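Local coordinates for protein glycerol dehydratase (Clostridium butyricum, PDB 1R9D) that probably acts as a B12-independent glycyl-radical enzyme that dehydrates glycerol, at residues I314-N319 with V367-P372; L71-L76 with A263-W268; H733-V738 with I758-G763; K24-S29 with T77-S82. All blocks are in the same frame, centred on the assembly; numbering follows the deposited sequence.

The four contacts illustrate how a large glycyl-radical enzyme joins loops, helices and strands that lie far apart in sequence. Interactions 1 and 2 are neighbours, their centres about 14 Å apart: K317 NZ of 314-319 makes weak hydrogen bonds to G74 O and S75 OG of interaction 2. Interaction 4 follows on the same loop, since 77-82 continues directly from 71-76, and its R81 packs on N319 of interaction 1. Interaction 3, in the glycine-radical region, meets interaction 1 where I758 lies against K370 and P372. It is also the nearer of these two to the bound glycerol, with G763 about 8 Å from the ligand, against about 13 Å for the side chain of P372.

Interaction 1 of 4, residues I314-N319 with V367-P372; sequences IWIKLN and VHVKLP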
# COMPACT_ATOMS: atom_id res chain seq x y z
N ILE A 314 9.59 -17.95 -35.42
CA ILE A 314 8.86 -17.25 -34.37
C ILE A 314 7.62 -18.07 -34.01
O ILE A 314 7.28 -18.21 -32.84
CB ILE A 314 8.43 -15.83 -34.82
CG1 ILE A 314 9.65 -14.90 -34.86
CG2 ILE A 314 7.38 -15.28 -33.87
CD1 ILE A 314 9.36 -13.52 -35.39
N TRP A 315 6.96 -18.61 -35.03
CA TRP A 315 5.78 -19.44 -34.79
C TRP A 315 6.17 -20.59 -33.86
O TRP A 315 5.48 -20.87 -32.88
CB TRP A 315 5.24 -20.00 -36.11
CG TRP A 315 3.96 -19.36 -36.60
CD1 TRP A 315 2.81 -20.02 -36.96
CD2 TRP A 315 3.71 -17.97 -36.83
NE1 TRP A 315 1.87 -19.11 -37.39
CE2 TRP A 315 2.39 -17.85 -37.32
CE3 TRP A 315 4.48 -16.80 -36.66
CZ2 TRP A 315 1.82 -16.61 -37.65
CZ3 TRP A 315 3.91 -15.57 -36.98
CH2 TRP A 315 2.59 -15.49 -37.47
N ILE A 316 7.29 -21.24 -34.16
CA ILE A 316 7.73 -22.35 -33.33
C ILE A 316 8.06 -21.91 -31.90
O ILE A 316 7.71 -22.59 -30.94
CB ILE A 316 8.95 -23.07 -33.96
CG1 ILE A 316 8.52 -23.71 -35.28
CG2 ILE A 316 9.50 -24.11 -33.00
CD1 ILE A 316 9.64 -24.39 -36.05
N LYS A 317 8.72 -20.76 -31.75
CA LYS A 317 9.07 -20.25 -30.42
C LYS A 317 7.81 -20.01 -29.58
O LYS A 317 7.80 -20.26 -28.38
CB LYS A 317 9.87 -18.95 -30.52
CG LYS A 317 11.26 -19.10 -31.16
CD LYS A 317 12.11 -20.13 -30.43
CE LYS A 317 12.32 -19.77 -28.97
NZ LYS A 317 13.06 -20.86 -28.24
N LEU A 318 6.75 -19.52 -30.21
CA LEU A 318 5.51 -19.26 -29.49
C LEU A 318 4.90 -20.55 -28.93
O LEU A 318 4.03 -20.52 -28.07
CB LEU A 318 4.51 -18.55 -30.41
CG LEU A 318 4.83 -17.09 -30.75
CD1 LEU A 318 4.12 -16.68 -32.02
CD2 LEU A 318 4.45 -16.20 -29.58
N ASN A 319 5.37 -21.70 -29.42
CA ASN A 319 4.89 -23.00 -28.96
C ASN A 319 5.81 -23.56 -27.88
O ASN A 319 5.54 -24.61 -27.29
CB ASN A 319 4.81 -23.98 -30.13
CG ASN A 319 3.59 -23.76 -31.01
OD1 ASN A 319 2.50 -24.23 -30.69
ND2 ASN A 319 3.78 -23.04 -32.10
N VAL A 367 0.54 -22.88 -41.97
CA VAL A 367 0.57 -24.13 -42.73
C VAL A 367 1.96 -24.77 -42.71
O VAL A 367 2.09 -25.99 -42.78
CB VAL A 367 0.15 -23.90 -44.19
CG1 VAL A 367 0.08 -25.24 -44.92
CG2 VAL A 367 -1.19 -23.20 -44.24
N HIS A 368 2.99 -23.94 -42.59
CA HIS A 368 4.37 -24.43 -42.55
C HIS A 368 4.67 -25.16 -41.24
O HIS A 368 5.29 -26.22 -41.23
CB HIS A 368 5.37 -23.28 -42.69
CG HIS A 368 5.59 -22.83 -44.10
ND1 HIS A 368 6.53 -21.88 -44.43
CD2 HIS A 368 5.00 -23.20 -45.26
CE1 HIS A 368 6.51 -21.68 -45.74
NE2 HIS A 368 5.59 -22.47 -46.26
N VAL A 369 4.21 -24.58 -40.14
CA VAL A 369 4.45 -25.11 -38.80
C VAL A 369 3.39 -26.08 -38.28
O VAL A 369 3.72 -27.11 -37.70
CB VAL A 369 4.60 -23.95 -37.80
CG1 VAL A 369 4.85 -24.49 -36.40
CG2 VAL A 369 5.74 -23.04 -38.24
N LYS A 370 2.12 -25.73 -38.47
CA LYS A 370 1.00 -26.57 -38.03
C LYS A 370 1.01 -26.97 -36.55
O LYS A 370 0.77 -28.13 -36.21
CB LYS A 370 0.90 -27.82 -38.90
CG LYS A 370 0.68 -27.52 -40.38
CD LYS A 370 0.44 -28.78 -41.20
CE LYS A 370 0.24 -28.45 -42.67
NZ LYS A 370 -0.12 -29.66 -43.47
N LEU A 371 1.27 -26.00 -35.67
CA LEU A 371 1.26 -26.24 -34.23
C LEU A 371 0.10 -25.42 -33.66
O LEU A 371 -0.46 -24.58 -34.34
CB LEU A 371 2.60 -25.80 -33.61
CG LEU A 371 3.77 -26.74 -33.93
CD1 LEU A 371 5.07 -26.20 -33.34
CD2 LEU A 371 3.47 -28.11 -33.34
N PRO A 372 -0.28 -25.66 -32.39
CA PRO A 372 -1.39 -24.94 -31.74
C PRO A 372 -1.25 -23.42 -31.68
O PRO A 372 -2.25 -22.69 -31.82
CB PRO A 372 -1.44 -25.56 -30.35
CG PRO A 372 -0.93 -26.94 -30.58
CD PRO A 372 0.24 -26.70 -31.49
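Two helices pack here, near where each gives way to loop, through a small, buried and mostly apolar contact within the pyruvate formate-lyase-like fold: 314-319 comprises the last part of helix 304-317 and the residues after it, and 367-372 leads out of helix 357-369. V369 is the apolar centre, and its two methyls divide the work. CG2 meets CB of W315 at 3.7 Å, while CG1 lies 3.9 Å from CG1 of I316. The first of these sits beside the backbone N of V369 and the second anti to it (chi1 -180°), which spreads the isopropyl group over two successive residues of the other helix. I316 is also covered by helix 11-22, through I13, L16 and I20. Beyond V369, K370 takes up a positive phi as the helix ends, and the chain runs on to L371 and P372, which pack around the amide of N319. That amide is held by polar bonds: ND2 donates to the carbonyl O of W315 at 2.9 Å, from above the carbonyl plane, and also to the carbonyl of Q373. Its flat group is thereby fixed against the L371 side chain, whose CB lies 3.4 Å from N319 CG, while OD1 of N319 approaches CD of P372 to 3.4 Å.

Interaction 2 of 4, residues L71-L76 with A263-W268; sequences LIVGSL and ACQLFW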
# COMPACT_ATOMS: atom_id res chain seq x y z
N LEU A 71 17.24 -20.12 -35.29
CA LEU A 71 17.66 -18.87 -35.91
C LEU A 71 17.26 -17.75 -34.95
O LEU A 71 17.92 -16.72 -34.85
CB LEU A 71 16.97 -18.66 -37.27
CG LEU A 71 17.44 -19.50 -38.46
CD1 LEU A 71 16.57 -19.19 -39.67
CD2 LEU A 71 18.90 -19.19 -38.77
N ILE A 72 16.15 -17.97 -34.24
CA ILE A 72 15.64 -17.02 -33.26
C ILE A 72 15.87 -17.67 -31.90
O ILE A 72 15.35 -18.76 -31.64
CB ILE A 72 14.12 -16.76 -33.47
CG1 ILE A 72 13.89 -16.07 -34.81
CG2 ILE A 72 13.57 -15.93 -32.31
CD1 ILE A 72 14.46 -14.66 -34.91
N VAL A 73 16.63 -17.02 -31.03
CA VAL A 73 16.94 -17.60 -29.73
C VAL A 73 16.24 -16.96 -28.53
O VAL A 73 15.80 -15.81 -28.59
CB VAL A 73 18.47 -17.59 -29.47
CG1 VAL A 73 19.17 -18.45 -30.51
CG2 VAL A 73 19.00 -16.17 -29.53
N GLY A 74 16.16 -17.72 -27.45
CA GLY A 74 15.53 -17.27 -26.23
C GLY A 74 14.59 -18.35 -25.74
O GLY A 74 13.49 -18.52 -26.29
N SER A 75 15.02 -19.11 -24.73
CA SER A 75 14.23 -20.19 -24.18
C SER A 75 14.02 -19.98 -22.69
O SER A 75 14.97 -19.71 -21.95
CB SER A 75 14.93 -21.54 -24.40
OG SER A 75 15.06 -21.82 -25.78
N LEU A 76 12.77 -20.11 -22.25
CA LEU A 76 12.41 -19.91 -20.85
C LEU A 76 12.66 -21.12 -19.97
O LEU A 76 12.74 -20.99 -18.75
CB LEU A 76 10.94 -19.51 -20.74
CG LEU A 76 10.48 -18.31 -21.57
CD1 LEU A 76 9.07 -17.91 -21.14
CD2 LEU A 76 11.43 -17.14 -21.38
N ALA A 263 14.45 -7.23 -36.14
CA ALA A 263 13.10 -6.99 -35.65
C ALA A 263 12.50 -8.29 -35.10
O ALA A 263 11.88 -8.29 -34.03
CB ALA A 263 12.22 -6.43 -36.76
N CYS A 264 12.69 -9.39 -35.81
CA CYS A 264 12.17 -10.69 -35.37
C CYS A 264 12.78 -11.14 -34.05
O CYS A 264 12.09 -11.66 -33.17
CB CYS A 264 12.42 -11.77 -36.43
SG CYS A 264 11.39 -11.64 -37.91
N GLN A 265 14.09 -10.96 -33.90
CA GLN A 265 14.76 -11.37 -32.67
C GLN A 265 14.39 -10.49 -31.49
O GLN A 265 14.18 -10.99 -30.39
CB GLN A 265 16.28 -11.38 -32.86
CG GLN A 265 17.03 -11.82 -31.61
CD GLN A 265 16.74 -13.26 -31.22
OE1 GLN A 265 17.23 -14.20 -31.85
NE2 GLN A 265 15.92 -13.43 -30.19
N LEU A 266 14.32 -9.18 -31.71
CA LEU A 266 13.97 -8.26 -30.63
C LEU A 266 12.52 -8.49 -30.21
O LEU A 266 12.18 -8.43 -29.02
CB LEU A 266 14.18 -6.81 -31.07
CG LEU A 266 13.87 -5.71 -30.04
CD1 LEU A 266 14.52 -6.04 -28.70
CD2 LEU A 266 14.36 -4.38 -30.57
N PHE A 267 11.66 -8.77 -31.18
CA PHE A 267 10.25 -9.05 -30.89
C PHE A 267 10.18 -10.21 -29.89
O PHE A 267 9.51 -10.11 -28.87
CB PHE A 267 9.49 -9.45 -32.15
CG PHE A 267 8.19 -10.14 -31.87
CD1 PHE A 267 7.06 -9.41 -31.50
CD2 PHE A 267 8.10 -11.53 -31.92
CE1 PHE A 267 5.87 -10.05 -31.18
CE2 PHE A 267 6.92 -12.18 -31.60
CZ PHE A 267 5.80 -11.44 -31.23
N TRP A 268 10.87 -11.30 -30.20
CA TRP A 268 10.84 -12.46 -29.32
C TRP A 268 11.39 -12.18 -27.93
O TRP A 268 10.85 -12.69 -26.95
CB TRP A 268 11.57 -13.66 -29.94
CG TRP A 268 11.50 -14.86 -29.06
CD1 TRP A 268 12.52 -15.43 -28.35
CD2 TRP A 268 10.31 -15.56 -28.68
NE1 TRP A 268 12.04 -16.44 -27.56
CE2 TRP A 268 10.68 -16.54 -27.73
CE3 TRP A 268 8.95 -15.45 -29.04
CZ2 TRP A 268 9.75 -17.41 -27.14
CZ3 TRP A 268 8.03 -16.32 -28.45
CH2 TRP A 268 8.44 -17.28 -27.51
O HOH W 1 19.26 -13.94 -33.56
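The side chains of Q265 and W268, one helical turn apart, reach from their helix to the backbone of 71-76 and read successive peptide groups. The Q265 amide faces V73 as a two-bond pair: V73 N donates to OE1 at 3.0 Å, in the carbonyl plane and on a lone pair, while NE2 donates to V73 O at 2.9 Å. CG stands anti to the backbone N (chi1 -179°) and the chain then bends at chi2, which turns the amide toward the loop. Both V73 backbone polar atoms are thus satisfied by a single side chain, and a water adds a 2.7 Å bond to OE1. W268 presents the edge of its indole, NE1 giving a 2.8 Å bond to G74 O that lies near the ring plane; V73 O sits at the same edge, beside CD1. G74, with no side chain, lets the indole edge come up to its backbone. I72 fills the apolar side, with CG2 3.8 Å from W268 CB and CD1 3.9 Å from C264 CB. The loop, which follows helix 47-61, is thereby fixed to helix 260-277, whose other neighbours include helix 288-298, touching C264 through M292, and helix 304-317, where I314 meets C264 and K317 meets W268.

Interaction 3 of 4, residues H733-V738 with I758-G763; sequences HVQFNV and IVRVAG
A trans first torsion in R760 (chi1 -167°), followed by a bend at chi2 (65°), lays its guanidinium across the end of the Q735 side chain, which runs out extended beyond CG. The two flat groups stand nearly perpendicular, their planes 81° apart, with the amide at the guanidinium edge. N737 makes the well-defined link. R760 N donates to OD1 at 3.0 Å, in the carbonyl plane and on a lone pair, and ND2 donates to R760 O at 2.9 Å, so this one amide takes both polar backbone atoms of R760, much as a neighbouring strand would. Its OD1 also lies 3.6 Å from V759 CG2. Strand 733-738, inside a mixed sheet between 404-407 and 702-705, is joined in this way to the short strand 758-760, which pairs with 765-767 in a separate two-stranded sheet. R760 NH1 is held by S765, and G763, the predicted site of the glycyl radical and unmodified here, lies at one guanidinium face, its C 3.2 Å above the plane and offset toward the rim. The pattern is consistent with the two N737 bonds fixing the backbone of R760, three residues before the predicted radical glycine.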
# COMPACT_ATOMS: atom_id res chain seq x y z
N HIS A 733 -17.74 -12.91 -33.91
CA HIS A 733 -16.65 -13.80 -34.29
C HIS A 733 -17.15 -15.18 -34.71
O HIS A 733 -18.22 -15.60 -34.30
CB HIS A 733 -15.69 -13.95 -33.10
CG HIS A 733 -15.06 -15.30 -32.97
ND1 HIS A 733 -15.75 -16.41 -32.54
CD2 HIS A 733 -13.81 -15.74 -33.26
CE1 HIS A 733 -14.96 -17.47 -32.56
NE2 HIS A 733 -13.77 -17.09 -33.00
N VAL A 734 -16.37 -15.86 -35.54
CA VAL A 734 -16.70 -17.22 -35.95
C VAL A 734 -15.40 -17.94 -36.32
O VAL A 734 -14.44 -17.31 -36.78
CB VAL A 734 -17.71 -17.23 -37.13
CG1 VAL A 734 -17.07 -16.72 -38.41
CG2 VAL A 734 -18.27 -18.65 -37.32
N GLN A 735 -15.35 -19.24 -36.09
CA GLN A 735 -14.17 -20.03 -36.41
C GLN A 735 -14.66 -21.43 -36.77
O GLN A 735 -15.75 -21.82 -36.35
CB GLN A 735 -13.22 -20.07 -35.22
CG GLN A 735 -13.83 -20.69 -33.98
CD GLN A 735 -13.01 -20.43 -32.74
OE1 GLN A 735 -13.19 -21.09 -31.71
NE2 GLN A 735 -12.12 -19.44 -32.81
N PHE A 736 -13.86 -22.19 -37.52
CA PHE A 736 -14.30 -23.51 -37.96
C PHE A 736 -13.35 -24.68 -37.82
O PHE A 736 -12.15 -24.56 -38.06
CB PHE A 736 -14.70 -23.46 -39.44
CG PHE A 736 -15.53 -22.27 -39.81
CD1 PHE A 736 -14.93 -21.05 -40.12
CD2 PHE A 736 -16.91 -22.37 -39.86
CE1 PHE A 736 -15.71 -19.94 -40.46
CE2 PHE A 736 -17.70 -21.27 -40.20
CZ PHE A 736 -17.09 -20.05 -40.50
N ASN A 737 -13.92 -25.83 -37.46
CA ASN A 737 -13.17 -27.07 -37.39
C ASN A 737 -13.57 -27.73 -38.71
O ASN A 737 -14.73 -27.65 -39.12
CB ASN A 737 -13.65 -27.96 -36.23
CG ASN A 737 -12.65 -28.01 -35.08
OD1 ASN A 737 -11.44 -28.07 -35.29
ND2 ASN A 737 -13.17 -28.00 -33.86
N VAL A 738 -12.60 -28.33 -39.39
CA VAL A 738 -12.86 -29.01 -40.65
C VAL A 738 -12.04 -30.28 -40.58
O VAL A 738 -10.89 -30.31 -41.01
CB VAL A 738 -12.40 -28.18 -41.86
CG1 VAL A 738 -12.74 -28.91 -43.16
CG2 VAL A 738 -13.07 -26.82 -41.85
N ILE A 758 -4.02 -31.51 -34.83
CA ILE A 758 -4.45 -30.28 -34.18
C ILE A 758 -5.96 -30.12 -34.33
O ILE A 758 -6.52 -30.43 -35.38
CB ILE A 758 -3.79 -29.03 -34.80
CG1 ILE A 758 -2.27 -29.19 -34.84
CG2 ILE A 758 -4.18 -27.78 -34.00
CD1 ILE A 758 -1.64 -29.36 -33.47
N VAL A 759 -6.61 -29.62 -33.28
CA VAL A 759 -8.06 -29.41 -33.32
C VAL A 759 -8.43 -28.10 -32.62
O VAL A 759 -7.74 -27.63 -31.72
CB VAL A 759 -8.81 -30.56 -32.62
CG1 VAL A 759 -8.47 -30.58 -31.14
CG2 VAL A 759 -10.31 -30.40 -32.81
N ARG A 760 -9.54 -27.51 -33.05
CA ARG A 760 -10.02 -26.27 -32.46
C ARG A 760 -10.89 -26.59 -31.25
O ARG A 760 -11.82 -27.39 -31.35
CB ARG A 760 -10.86 -25.49 -33.48
CG ARG A 760 -11.13 -24.06 -33.08
CD ARG A 760 -9.82 -23.30 -33.04
NE ARG A 760 -10.03 -21.87 -32.83
CZ ARG A 760 -9.05 -20.97 -32.83
NH1 ARG A 760 -7.79 -21.35 -33.01
NH2 ARG A 760 -9.34 -19.70 -32.64
N VAL A 761 -10.58 -25.98 -30.11
CA VAL A 761 -11.37 -26.18 -28.91
C VAL A 761 -12.38 -25.03 -28.85
O VAL A 761 -13.53 -25.19 -29.25
CB VAL A 761 -10.48 -26.20 -27.64
CG1 VAL A 761 -11.33 -26.48 -26.41
CG2 VAL A 761 -9.41 -27.28 -27.77
N ALA A 762 -11.94 -23.86 -28.37
CA ALA A 762 -12.82 -22.69 -28.30
C ALA A 762 -11.98 -21.42 -28.18
O ALA A 762 -11.60 -21.03 -27.08
CB ALA A 762 -13.77 -22.81 -27.11
N GLY A 763 -11.70 -20.78 -29.32
CA GLY A 763 -10.90 -19.57 -29.30
C GLY A 763 -9.42 -19.90 -29.38
O GLY A 763 -8.57 -19.01 -29.41

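Interaction 4 of 4, residues K24-S29 with T77-S82; sequences KPCVES and TKEPRS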
# COMPACT_ATOMS: atom_id res chain seq x y z
N LYS A 24 8.93 -33.47 -23.44
CA LYS A 24 8.15 -34.06 -22.36
C LYS A 24 7.93 -32.91 -21.37
O LYS A 24 8.75 -32.69 -20.47
CB LYS A 24 8.94 -35.20 -21.70
CG LYS A 24 9.28 -36.32 -22.67
CD LYS A 24 10.27 -37.31 -22.08
CE LYS A 24 10.66 -38.37 -23.10
NZ LYS A 24 11.74 -39.27 -22.60
N PRO A 25 6.83 -32.16 -21.54
CA PRO A 25 6.50 -31.03 -20.68
C PRO A 25 6.78 -31.31 -19.20
O PRO A 25 6.34 -32.32 -18.66
CB PRO A 25 5.02 -30.80 -20.96
CG PRO A 25 4.92 -31.15 -22.41
CD PRO A 25 5.72 -32.44 -22.47
N CYS A 26 7.51 -30.40 -18.56
CA CYS A 26 7.82 -30.57 -17.15
C CYS A 26 7.77 -29.24 -16.41
O CYS A 26 7.59 -28.18 -17.00
CB CYS A 26 9.20 -31.19 -16.98
SG CYS A 26 10.55 -30.09 -17.43
N VAL A 27 7.95 -29.33 -15.09
CA VAL A 27 7.96 -28.17 -14.22
C VAL A 27 9.38 -28.00 -13.72
O VAL A 27 9.95 -28.91 -13.11
CB VAL A 27 7.03 -28.38 -13.01
CG1 VAL A 27 7.12 -27.18 -12.07
CG2 VAL A 27 5.61 -28.60 -13.48
N GLU A 28 9.97 -26.84 -14.00
CA GLU A 28 11.33 -26.56 -13.57
C GLU A 28 11.30 -25.63 -12.36
O GLU A 28 10.33 -24.90 -12.15
CB GLU A 28 12.13 -25.97 -14.74
CG GLU A 28 12.48 -27.05 -15.77
CD GLU A 28 13.14 -26.54 -17.04
OE1 GLU A 28 13.67 -25.41 -17.05
OE2 GLU A 28 13.14 -27.30 -18.04
N SER A 29 12.36 -25.67 -11.55
CA SER A 29 12.39 -24.86 -10.33
C SER A 29 13.34 -23.67 -10.28
O SER A 29 13.30 -22.90 -9.32
CB SER A 29 12.67 -25.78 -9.13
OG SER A 29 13.89 -26.48 -9.31
N THR A 77 12.77 -22.30 -20.58
CA THR A 77 13.02 -23.53 -19.84
C THR A 77 14.03 -24.38 -20.60
O THR A 77 14.15 -24.27 -21.82
CB THR A 77 11.72 -24.35 -19.65
OG1 THR A 77 11.08 -24.57 -20.93
CG2 THR A 77 10.76 -23.63 -18.72
N LYS A 78 14.77 -25.21 -19.87
CA LYS A 78 15.77 -26.09 -20.47
C LYS A 78 15.09 -27.10 -21.39
O LYS A 78 15.54 -27.32 -22.52
CB LYS A 78 16.57 -26.79 -19.37
CG LYS A 78 17.34 -25.82 -18.48
CD LYS A 78 18.00 -26.51 -17.29
CE LYS A 78 16.96 -27.09 -16.33
NZ LYS A 78 17.59 -27.69 -15.11
N GLU A 79 14.03 -27.73 -20.90
CA GLU A 79 13.26 -28.70 -21.68
C GLU A 79 12.24 -27.89 -22.48
O GLU A 79 11.65 -26.95 -21.96
CB GLU A 79 12.53 -29.67 -20.74
CG GLU A 79 11.60 -30.69 -21.42
CD GLU A 79 12.35 -31.80 -22.16
OE1 GLU A 79 13.53 -32.02 -21.86
OE2 GLU A 79 11.73 -32.45 -23.04
N PRO A 80 12.04 -28.23 -23.77
CA PRO A 80 11.06 -27.44 -24.53
C PRO A 80 9.64 -27.62 -24.01
O PRO A 80 9.34 -28.58 -23.29
CB PRO A 80 11.21 -27.98 -25.96
CG PRO A 80 12.62 -28.54 -25.98
CD PRO A 80 12.72 -29.20 -24.63
N ARG A 81 8.76 -26.69 -24.36
CA ARG A 81 7.36 -26.78 -23.97
C ARG A 81 7.15 -27.06 -22.48
O ARG A 81 6.25 -27.82 -22.11
CB ARG A 81 6.70 -27.88 -24.79
CG ARG A 81 5.22 -27.70 -25.04
CD ARG A 81 4.66 -28.89 -25.81
NE ARG A 81 3.27 -28.69 -26.19
CZ ARG A 81 2.50 -29.65 -26.69
NH1 ARG A 81 3.00 -30.87 -26.88
NH2 ARG A 81 1.23 -29.40 -27.01
N SER A 82 7.96 -26.44 -21.63
CA SER A 82 7.84 -26.65 -20.19
C SER A 82 7.46 -25.38 -19.43
O SER A 82 7.24 -24.34 -20.05
CB SER A 82 9.15 -27.23 -19.64
OG SER A 82 9.39 -28.49 -20.25
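Carboxylate-to-backbone bonds dominate this contact between two loops. E28 points both oxygens at successive amides: K78 N donates to OE1 and E79 N to OE2, each at 3.0 Å and each on the syn lone pair, the second nearly straight at 175°. CG anti to the carbonyl carbon (chi1 -74°) and an extended chain beyond it carry the carboxylate out to these N-H groups, with T77 CB packed 3.4 Å from OE1. E79 in turn accepts from K24 N at 3.0 Å, on the anti side of OE2 and somewhat out of the carboxylate plane. A hydroxyl adds a further bond, since S82 OG accepts from C26 N at 3.2 Å while donating to the carbonyl O of P80. The 77-82 segment is also braced from within, T77 OG1 donating to E79 O at 2.7 Å. These irregular segments belong to the pyruvate formate-lyase-like part of the chain; 24-29 joins helix 11-22 to helix 30-40, whereas the loop holding 77-82 follows helix 47-61. K78 NZ forms a salt bridge with E30, and R81 reaches Q767. P25 lies alongside R81, with CG 4.1 Å from R81 CD, and P25 CA makes a CH...O approach to R81 O.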